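Local coordinates for protein pyridoxamine 5'-phosphate oxidase (Burkholderia, PDB 4HMW) that catalyses FMN-dependent, oxygen-consuming oxidations in the terminal steps of phenazine antibiotic biosynthesis, at residues Ser133-Gln145 against Leu162-Arg174. Numbering follows the deposited sequence.
Sequences SVPMHAMSSASHQ and LLALGVALPRPPR. With FMN (flavin mononucleotide), chain D.
Ala-138 CB rests against Leu-162 CB at 4.0 Å, where helix 134-142 meets the C-terminal end of helix 152-165 in the helical part of this FMN-binding, pyridoxamine 5'-phosphate oxidase-type fold. The polypeptide leaving helix 152-165 turns at Gly-166 and runs back along helix 134-142, so the apolar centre draws on both the helix end and the returning loop. From the loop, Leu-169 lays CD1 against His-137 CB, 3.8 Å away, and also reaches the Ala-138 methyl. Leu-162 CD1 sits beside Ser-141 CB. At the exposed margin, CG1 of Val-134, anti to the backbone N (chi1 177°), is the methyl that meets Leu-163 CD1.

Two waters stitch the loop to the helix. One joins His-137 ND1 to Leu-169 N; together with Trp-129 O at NE2, it engages both ring nitrogens. The other donates to Ser-141 OG and Pro-170 O. Ser-141 OG itself donates to His-137 O at 2.8 Å, from the opposite face of that carbonyl to Ser-141 N.

Beyond Pro-172, Arg-174 closes the C-terminal end of helix 134-142. Its chain, extended from CG to NE, carries the guanidinium to the carbonyls there, sandwiched between Pro-172 CB and the His-144 ring, stacked on the latter with planes 17° apart. These carbonyls would probably stabilise the positive group. Among them is O of Ser-140, a residue that probably contacts substrate, as in relatives; its bond to Arg-174 NH2 is weak. Farther along, Gln-145 NE2 donates to FMN O2 at 3.0 Å and also bonds the C-terminal carboxylate of Pro-215 of the second subunit, so this edge adjoins the flavin site at the dimer interface. Arg-174 NH2 bonds Ser-143 O at 2.9 Å from above the carbonyl plane, and Ser-141 O, weakly, at 2.8 Å in the guanidinium plane.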
ATOM      1  N   SER B 133      14.580  -2.714  21.453  1.00 35.18           N
ATOM      2  CA  SER B 133      14.507  -2.364  22.860  1.00 34.25           C
ATOM      3  C   SER B 133      13.901  -3.515  23.649  1.00 32.37           C
ATOM      4  O   SER B 133      13.239  -4.393  23.075  1.00 29.81           O
ATOM      5  CB  SER B 133      13.641  -1.116  23.033  1.00 35.10           C
ATOM      6  OG  SER B 133      12.279  -1.406  22.742  1.00 35.39           O
ATOM      7  N   VAL B 134      14.101  -3.509  24.962  1.00 32.92           N
ATOM      8  CA  VAL B 134      13.531  -4.564  25.791  1.00 33.29           C
ATOM      9  C   VAL B 134      12.001  -4.487  25.811  1.00 32.09           C
ATOM     10  O   VAL B 134      11.339  -5.505  25.788  1.00 30.86           O
ATOM     11  CB  VAL B 134      14.094  -4.577  27.240  1.00 35.17           C
ATOM     12  CG1 VAL B 134      13.398  -5.639  28.058  1.00 36.59           C
ATOM     13  CG2 VAL B 134      15.586  -4.847  27.249  1.00 36.07           C
ATOM     14  N   PRO B 135      11.425  -3.278  25.827  1.00 32.04           N
ATOM     15  CA  PRO B 135       9.952  -3.246  25.719  1.00 30.84           C
ATOM     16  C   PRO B 135       9.411  -3.845  24.427  1.00 29.84           C
ATOM     17  O   PRO B 135       8.337  -4.463  24.438  1.00 28.06           O
ATOM     18  CB  PRO B 135       9.633  -1.752  25.776  1.00 32.65           C
ATOM     19  CG  PRO B 135      10.754  -1.162  26.531  1.00 33.36           C
ATOM     20  CD  PRO B 135      11.978  -1.964  26.182  1.00 33.10           C
ATOM     21  N   MET B 136      10.115  -3.630  23.319  1.00 28.88           N
ATOM     22  CA  MET B 136       9.745  -4.277  22.065  1.00 28.25           C
ATOM     23  C   MET B 136       9.870  -5.799  22.216  1.00 27.46           C
ATOM     24  O   MET B 136       8.979  -6.540  21.780  1.00 27.13           O
ATOM     25  CB  MET B 136      10.608  -3.755  20.899  1.00 30.60           C
ATOM     26  CG  MET B 136      10.320  -4.446  19.570  1.00 35.27           C
ATOM     27  SD  MET B 136      11.062  -6.117  19.395  1.00 38.58           S
ATOM     28  CE  MET B 136      10.590  -6.443  17.701  1.00 38.42           C
ATOM     29  N   HIS B 137      10.961  -6.263  22.826  1.00 24.56           N
ATOM     30  CA  HIS B 137      11.153  -7.708  23.050  1.00 24.23           C
ATOM     31  C   HIS B 137      10.006  -8.285  23.835  1.00 25.18           C
ATOM     32  O   HIS B 137       9.525  -9.373  23.554  1.00 28.02           O
ATOM     33  CB  HIS B 137      12.406  -7.980  23.882  1.00 25.23           C
ATOM     34  CG  HIS B 137      13.673  -7.770  23.131  1.00 27.06           C
ATOM     35  ND1 HIS B 137      14.907  -7.750  23.745  1.00 29.01           N
ATOM     36  CD2 HIS B 137      13.900  -7.565  21.814  1.00 27.91           C
ATOM     37  CE1 HIS B 137      15.841  -7.542  22.835  1.00 29.66           C
ATOM     38  NE2 HIS B 137      15.256  -7.440  21.656  1.00 29.78           N
ATOM     39  N   ALA B 138       9.593  -7.564  24.860  1.00 23.56           N
ATOM     40  CA  ALA B 138       8.589  -8.092  25.774  1.00 24.56           C
ATOM     41  C   ALA B 138       7.238  -8.224  25.056  1.00 23.42           C
ATOM     42  O   ALA B 138       6.547  -9.235  25.199  1.00 25.21           O
ATOM     43  CB  ALA B 138       8.476  -7.203  27.030  1.00 25.37           C
ATOM     44  N   MET B 139       6.835  -7.220  24.300  1.00 25.08           N
ATOM     45  CA  MET B 139       5.545  -7.298  23.638  1.00 26.22           C
ATOM     46  C   MET B 139       5.595  -8.310  22.483  1.00 26.65           C
ATOM     47  O   MET B 139       4.640  -9.069  22.262  1.00 29.54           O
ATOM     48  CB  MET B 139       5.089  -5.916  23.127  1.00 29.76           C
ATOM     49  CG  MET B 139       3.671  -5.923  22.509  1.00 30.36           C
ATOM     50  SD  MET B 139       2.426  -6.529  23.657  1.00 34.98           S
ATOM     51  CE  MET B 139       2.377  -5.190  24.855  1.00 34.71           C
ATOM     52  N   SER B 140       6.703  -8.321  21.747  1.00 25.93           N
ATOM     53  CA  SER B 140       6.866  -9.249  20.633  0.63 27.41           C
ATOM     54  C   SER B 140       6.877 -10.704  21.124  1.00 26.47           C
ATOM     55  O   SER B 140       6.429 -11.605  20.416  1.00 27.02           O
ATOM     56  CB  SER B 140       8.156  -8.979  19.864  0.63 29.37           C
ATOM     57  OG  SER B 140       8.089  -7.778  19.113  0.63 31.83           O
ATOM     58  N   SER B 141       7.404 -10.931  22.330  1.00 25.38           N
ATOM     59  CA  SER B 141       7.443 -12.270  22.897  1.00 24.72           C
ATOM     60  C   SER B 141       6.065 -12.692  23.408  1.00 24.64           C
ATOM     61  O   SER B 141       5.691 -13.849  23.275  1.00 24.45           O
ATOM     62  CB  SER B 141       8.425 -12.352  24.047  1.00 24.11           C
ATOM     63  OG  SER B 141       9.774 -12.131  23.618  1.00 24.05           O
ATOM     64  N   ALA B 142       5.341 -11.735  23.988  1.00 24.73           N
ATOM     65  CA  ALA B 142       4.035 -11.972  24.596  1.00 25.22           C
ATOM     66  C   ALA B 142       2.924 -12.132  23.577  1.00 25.95           C
ATOM     67  O   ALA B 142       1.895 -12.759  23.868  1.00 25.88           O
ATOM     68  CB  ALA B 142       3.691 -10.857  25.574  1.00 25.13           C
ATOM     69  N   SER B 143       3.142 -11.568  22.392  1.00 24.93           N
ATOM     70  CA  SER B 143       2.152 -11.563  21.330  1.00 24.99           C
ATOM     71  C   SER B 143       2.447 -12.581  20.234  1.00 27.27           C
ATOM     72  O   SER B 143       3.588 -12.680  19.760  1.00 28.27           O
ATOM     73  CB  SER B 143       2.117 -10.179  20.682  1.00 26.24           C
ATOM     74  OG  SER B 143       1.134 -10.187  19.643  1.00 30.95           O
ATOM     75  N   HIS B 144       1.410 -13.300  19.797  1.00 27.45           N
ATOM     76  CA  HIS B 144       1.464 -14.099  18.577  1.00 25.16           C
ATOM     77  C   HIS B 144       0.766 -13.313  17.487  1.00 24.43           C
ATOM     78  O   HIS B 144      -0.442 -13.336  17.380  1.00 27.19           O
ATOM     79  CB  HIS B 144       0.806 -15.471  18.781  1.00 26.46           C
ATOM     80  CG  HIS B 144       1.650 -16.429  19.561  1.00 28.40           C
ATOM     81  ND1 HIS B 144       1.703 -16.427  20.938  1.00 31.63           N
ATOM     82  CD2 HIS B 144       2.499 -17.395  19.152  1.00 31.19           C
ATOM     83  CE1 HIS B 144       2.534 -17.369  21.348  1.00 32.68           C
ATOM     84  NE2 HIS B 144       3.023 -17.984  20.285  1.00 33.15           N
ATOM     85  N   GLN B 145       1.558 -12.581  16.722  1.00 23.24           N
ATOM     86  CA  GLN B 145       1.000 -11.568  15.820  1.00 21.55           C
ATOM     87  C   GLN B 145      -0.066 -12.156  14.912  1.00 24.55           C
ATOM     88  O   GLN B 145       0.164 -13.176  14.242  1.00 26.81           O
ATOM     89  CB  GLN B 145       2.138 -10.933  15.033  1.00 19.18           C
ATOM     90  CG  GLN B 145       1.738  -9.746  14.153  1.00 21.11           C
ATOM     91  CD  GLN B 145       2.943  -9.207  13.431  1.00 21.73           C
ATOM     92  OE1 GLN B 145       3.544  -9.905  12.609  1.00 22.21           O
ATOM     93  NE2 GLN B 145       3.339  -7.980  13.761  1.00 20.61           N
ATOM     94  N   LEU B 162       7.736  -9.909  31.663  1.00 25.92           N
ATOM     95  CA  LEU B 162       8.986 -10.180  30.964  1.00 27.37           C
ATOM     96  C   LEU B 162       9.953  -9.021  31.135  1.00 29.83           C
ATOM     97  O   LEU B 162      11.157  -9.215  31.367  1.00 31.20           O
ATOM     98  CB  LEU B 162       8.739 -10.419  29.475  1.00 26.92           C
ATOM     99  CG  LEU B 162       8.063 -11.748  29.160  1.00 26.79           C
ATOM    100  CD1 LEU B 162       7.733 -11.800  27.692  1.00 27.28           C
ATOM    101  CD2 LEU B 162       8.947 -12.914  29.589  1.00 27.20           C
ATOM    102  N   LEU B 163       9.437  -7.811  31.035  1.00 29.94           N
ATOM    103  CA  LEU B 163      10.287  -6.640  31.209  1.00 31.79           C
ATOM    104  C   LEU B 163      10.878  -6.562  32.640  1.00 31.82           C
ATOM    105  O   LEU B 163      12.043  -6.169  32.842  1.00 31.26           O
ATOM    106  CB  LEU B 163       9.473  -5.387  30.868  1.00 34.81           C
ATOM    107  CG  LEU B 163      10.150  -4.025  30.899  1.00 38.24           C
ATOM    108  CD1 LEU B 163      11.197  -3.906  29.821  1.00 39.96           C
ATOM    109  CD2 LEU B 163       9.097  -2.959  30.722  1.00 39.50           C
ATOM    110  N   ALA B 164      10.080  -6.935  33.633  1.00 31.58           N
ATOM    111  CA  ALA B 164      10.500  -6.826  35.021  1.00 32.36           C
ATOM    112  C   ALA B 164      11.568  -7.858  35.443  1.00 31.24           C
ATOM    113  O   ALA B 164      12.295  -7.644  36.416  1.00 31.87           O
ATOM    114  CB  ALA B 164       9.278  -6.928  35.918  1.00 34.05           C
ATOM    115  N   LEU B 165      11.660  -8.978  34.737  1.00 30.69           N
ATOM    116  CA  LEU B 165      12.647  -9.996  35.087  1.00 30.92           C
ATOM    117  C   LEU B 165      14.055  -9.429  35.052  1.00 31.70           C
ATOM    118  O   LEU B 165      14.859  -9.670  35.959  1.00 33.08           O
ATOM    119  CB  LEU B 165      12.561 -11.197  34.132  1.00 30.03           C
ATOM    120  CG  LEU B 165      11.327 -12.098  34.243  1.00 30.63           C
ATOM    121  CD1 LEU B 165      11.397 -13.174  33.177  1.00 30.02           C
ATOM    122  CD2 LEU B 165      11.198 -12.731  35.633  1.00 30.37           C
ATOM    123  N   GLY B 166      14.354  -8.666  34.004  1.00 31.53           N
ATOM    124  CA  GLY B 166      15.681  -8.105  33.824  1.00 34.46           C
ATOM    125  C   GLY B 166      16.686  -9.079  33.242  1.00 36.04           C
ATOM    126  O   GLY B 166      17.889  -8.850  33.272  1.00 39.07           O
ATOM    127  N   VAL B 167      16.187 -10.189  32.726  1.00 34.24           N
ATOM    128  CA  VAL B 167      17.018 -11.145  32.024  0.55 33.36           C
ATOM    129  C   VAL B 167      16.928 -10.880  30.533  1.00 32.67           C
ATOM    130  O   VAL B 167      15.908 -10.345  30.044  1.00 32.49           O
ATOM    131  CB  VAL B 167      16.544 -12.593  32.286  0.55 33.38           C
ATOM    132  CG1 VAL B 167      16.437 -12.839  33.760  0.55 32.91           C
ATOM    133  CG2 VAL B 167      15.207 -12.861  31.620  0.55 32.88           C
ATOM    134  N   ALA B 168      17.979 -11.238  29.802  1.00 31.15           N
ATOM    135  CA  ALA B 168      17.950 -11.109  28.343  1.00 29.64           C
ATOM    136  C   ALA B 168      16.871 -12.027  27.785  1.00 26.14           C
ATOM    137  O   ALA B 168      16.844 -13.225  28.095  1.00 26.66           O
ATOM    138  CB  ALA B 168      19.293 -11.478  27.740  1.00 28.95           C
ATOM    139  N   LEU B 169      15.978 -11.482  26.977  1.00 24.25           N
ATOM    140  CA  LEU B 169      14.864 -12.284  26.435  1.00 23.55           C
ATOM    141  C   LEU B 169      15.282 -12.943  25.137  1.00 24.17           C
ATOM    142  O   LEU B 169      15.792 -12.275  24.213  1.00 24.71           O
ATOM    143  CB  LEU B 169      13.598 -11.441  26.228  1.00 26.10           C
ATOM    144  CG  LEU B 169      13.089 -10.770  27.509  1.00 27.16           C
ATOM    145  CD1 LEU B 169      11.946  -9.794  27.229  1.00 30.26           C
ATOM    146  CD2 LEU B 169      12.696 -11.822  28.561  1.00 26.19           C
ATOM    147  N   PRO B 170      15.076 -14.260  25.044  1.00 24.86           N
ATOM    148  CA  PRO B 170      15.506 -14.943  23.824  1.00 25.89           C
ATOM    149  C   PRO B 170      14.643 -14.547  22.629  1.00 26.36           C
ATOM    150  O   PRO B 170      13.491 -14.134  22.776  1.00 25.02           O
ATOM    151  CB  PRO B 170      15.371 -16.434  24.191  1.00 23.73           C
ATOM    152  CG  PRO B 170      14.264 -16.476  25.208  1.00 23.99           C
ATOM    153  CD  PRO B 170      14.383 -15.162  25.980  1.00 23.72           C
ATOM    154  N   ARG B 171      15.213 -14.642  21.440  1.00 25.55           N
ATOM    155  CA  ARG B 171      14.458 -14.361  20.241  1.00 24.96           C
ATOM    156  C   ARG B 171      13.459 -15.483  20.002  1.00 24.64           C
ATOM    157  O   ARG B 171      13.861 -16.609  19.826  1.00 26.41           O
ATOM    158  CB  ARG B 171      15.384 -14.242  19.029  1.00 23.49           C
ATOM    159  CG  ARG B 171      14.592 -13.986  17.750  1.00 26.14           C
ATOM    160  CD  ARG B 171      15.471 -13.763  16.551  1.00 28.08           C
ATOM    161  NE  ARG B 171      16.325 -14.912  16.216  1.00 28.07           N
ATOM    162  CZ  ARG B 171      15.972 -15.903  15.407  1.00 29.63           C
ATOM    163  NH1 ARG B 171      14.766 -15.946  14.846  1.00 30.29           N
ATOM    164  NH2 ARG B 171      16.836 -16.862  15.149  1.00 30.92           N
ATOM    165  N   PRO B 172      12.150 -15.184  20.007  1.00 26.32           N
ATOM    166  CA  PRO B 172      11.186 -16.235  19.648  1.00 26.69           C
ATOM    167  C   PRO B 172      11.447 -16.720  18.232  1.00 24.77           C
ATOM    168  O   PRO B 172      11.732 -15.893  17.386  1.00 22.92           O
ATOM    169  CB  PRO B 172       9.834 -15.506  19.680  1.00 27.57           C
ATOM    170  CG  PRO B 172      10.051 -14.262  20.464  1.00 27.58           C
ATOM    171  CD  PRO B 172      11.500 -13.901  20.336  1.00 26.55           C
ATOM    172  N   PRO B 173      11.331 -18.027  17.966  1.00 26.42           N
ATOM    173  CA  PRO B 173      11.630 -18.531  16.620  1.00 28.30           C
ATOM    174  C   PRO B 173      10.765 -17.872  15.543  1.00 28.15           C
ATOM    175  O   PRO B 173      11.215 -17.765  14.404  1.00 30.05           O
ATOM    176  CB  PRO B 173      11.350 -20.049  16.725  1.00 29.94           C
ATOM    177  CG  PRO B 173      10.724 -20.257  18.121  1.00 29.88           C
ATOM    178  CD  PRO B 173      11.144 -19.113  18.956  1.00 27.54           C
ATOM    179  N   ARG B 174       9.575 -17.398  15.900  1.00 25.88           N
ATOM    180  CA  ARG B 174       8.708 -16.742  14.911  1.00 25.85           C
ATOM    181  C   ARG B 174       9.192 -15.373  14.520  1.00 25.39           C
ATOM    182  O   ARG B 174       8.751 -14.855  13.493  1.00 24.30           O
ATOM    183  CB  ARG B 174       7.260 -16.655  15.395  1.00 23.81           C
ATOM    184  CG  ARG B 174       7.019 -15.722  16.593  1.00 23.54           C
ATOM    185  CD  ARG B 174       5.595 -15.863  17.131  1.00 24.73           C
ATOM    186  NE  ARG B 174       5.388 -15.079  18.351  1.00 26.04           N
ATOM    187  CZ  ARG B 174       5.702 -15.499  19.571  1.00 26.92           C
ATOM    188  NH1 ARG B 174       6.258 -16.687  19.757  1.00 26.87           N
ATOM    189  NH2 ARG B 174       5.471 -14.719  20.611  1.00 28.56           N
TER
HETATM  190  N1  FMN D 301       4.465  -5.198  11.641  1.00 16.90           N
HETATM  191  C2  FMN D 301       5.565  -6.009  11.545  1.00 19.22           C
HETATM  192  O2  FMN D 301       5.421  -7.233  11.703  1.00 20.77           O
HETATM  193  N3  FMN D 301       6.817  -5.472  11.294  1.00 20.22           N
HETATM  194  C4  FMN D 301       6.986  -4.121  11.113  1.00 20.37           C
HETATM  195  O4  FMN D 301       8.123  -3.673  10.869  1.00 21.17           O
HETATM  196  C4A FMN D 301       5.873  -3.285  11.211  1.00 18.09           C
HETATM  197  N5  FMN D 301       6.016  -1.924  11.054  1.00 18.55           N
HETATM  198  C5A FMN D 301       4.884  -1.112  11.117  1.00 18.04           C
HETATM  199  C6  FMN D 301       5.028   0.257  10.920  1.00 18.80           C
HETATM  200  C7  FMN D 301       3.914   1.084  10.951  1.00 19.76           C
HETATM  201  C7M FMN D 301       4.077   2.576  10.761  1.00 19.77           C
HETATM  202  C8  FMN D 301       2.655   0.529  11.209  1.00 18.22           C
HETATM  203  C8M FMN D 301       1.438   1.409  11.270  1.00 20.47           C
HETATM  204  C9  FMN D 301       2.516  -0.851  11.405  1.00 16.93           C
HETATM  205  C9A FMN D 301       3.623  -1.664  11.349  1.00 16.34           C
HETATM  206  N10 FMN D 301       3.484  -3.041  11.576  1.00 14.79           N
HETATM  207  C10 FMN D 301       4.601  -3.830  11.465  1.00 16.03           C
HETATM  208  C1' FMN D 301       2.147  -3.673  11.853  1.00 16.22           C
HETATM  209  C2' FMN D 301       1.506  -4.169  10.586  1.00 16.90           C
HETATM  210  O2' FMN D 301       0.890  -3.082   9.910  1.00 16.53           O
HETATM  211  C3' FMN D 301       0.468  -5.247  10.840  1.00 18.90           C
HETATM  212  O3' FMN D 301      -0.452  -4.879  11.862  1.00 20.69           O
HETATM  213  C4' FMN D 301       1.133  -6.581  11.171  1.00 19.79           C
HETATM  214  O4' FMN D 301       2.503  -6.804  10.935  1.00 18.95           O
HETATM  215  C5' FMN D 301       0.210  -7.765  11.142  1.00 19.51           C
HETATM  216  O5' FMN D 301       0.017  -7.973   9.760  1.00 21.19           O
HETATM  217  P   FMN D 301      -0.707  -9.281   9.152  1.00 20.41           P
HETATM  218  O1P FMN D 301       0.390 -10.293   9.060  1.00 20.06           O
HETATM  219  O2P FMN D 301      -1.834  -9.670  10.108  1.00 21.65           O
HETATM  220  O3P FMN D 301      -1.220  -8.829   7.790  1.00 21.61           O
HETATM  221  O   HOH W   1      16.075  -8.738  26.205  1.00 30.51           O
HETATM  222  O   HOH W   2      11.418 -14.019  24.552  1.00 26.74           O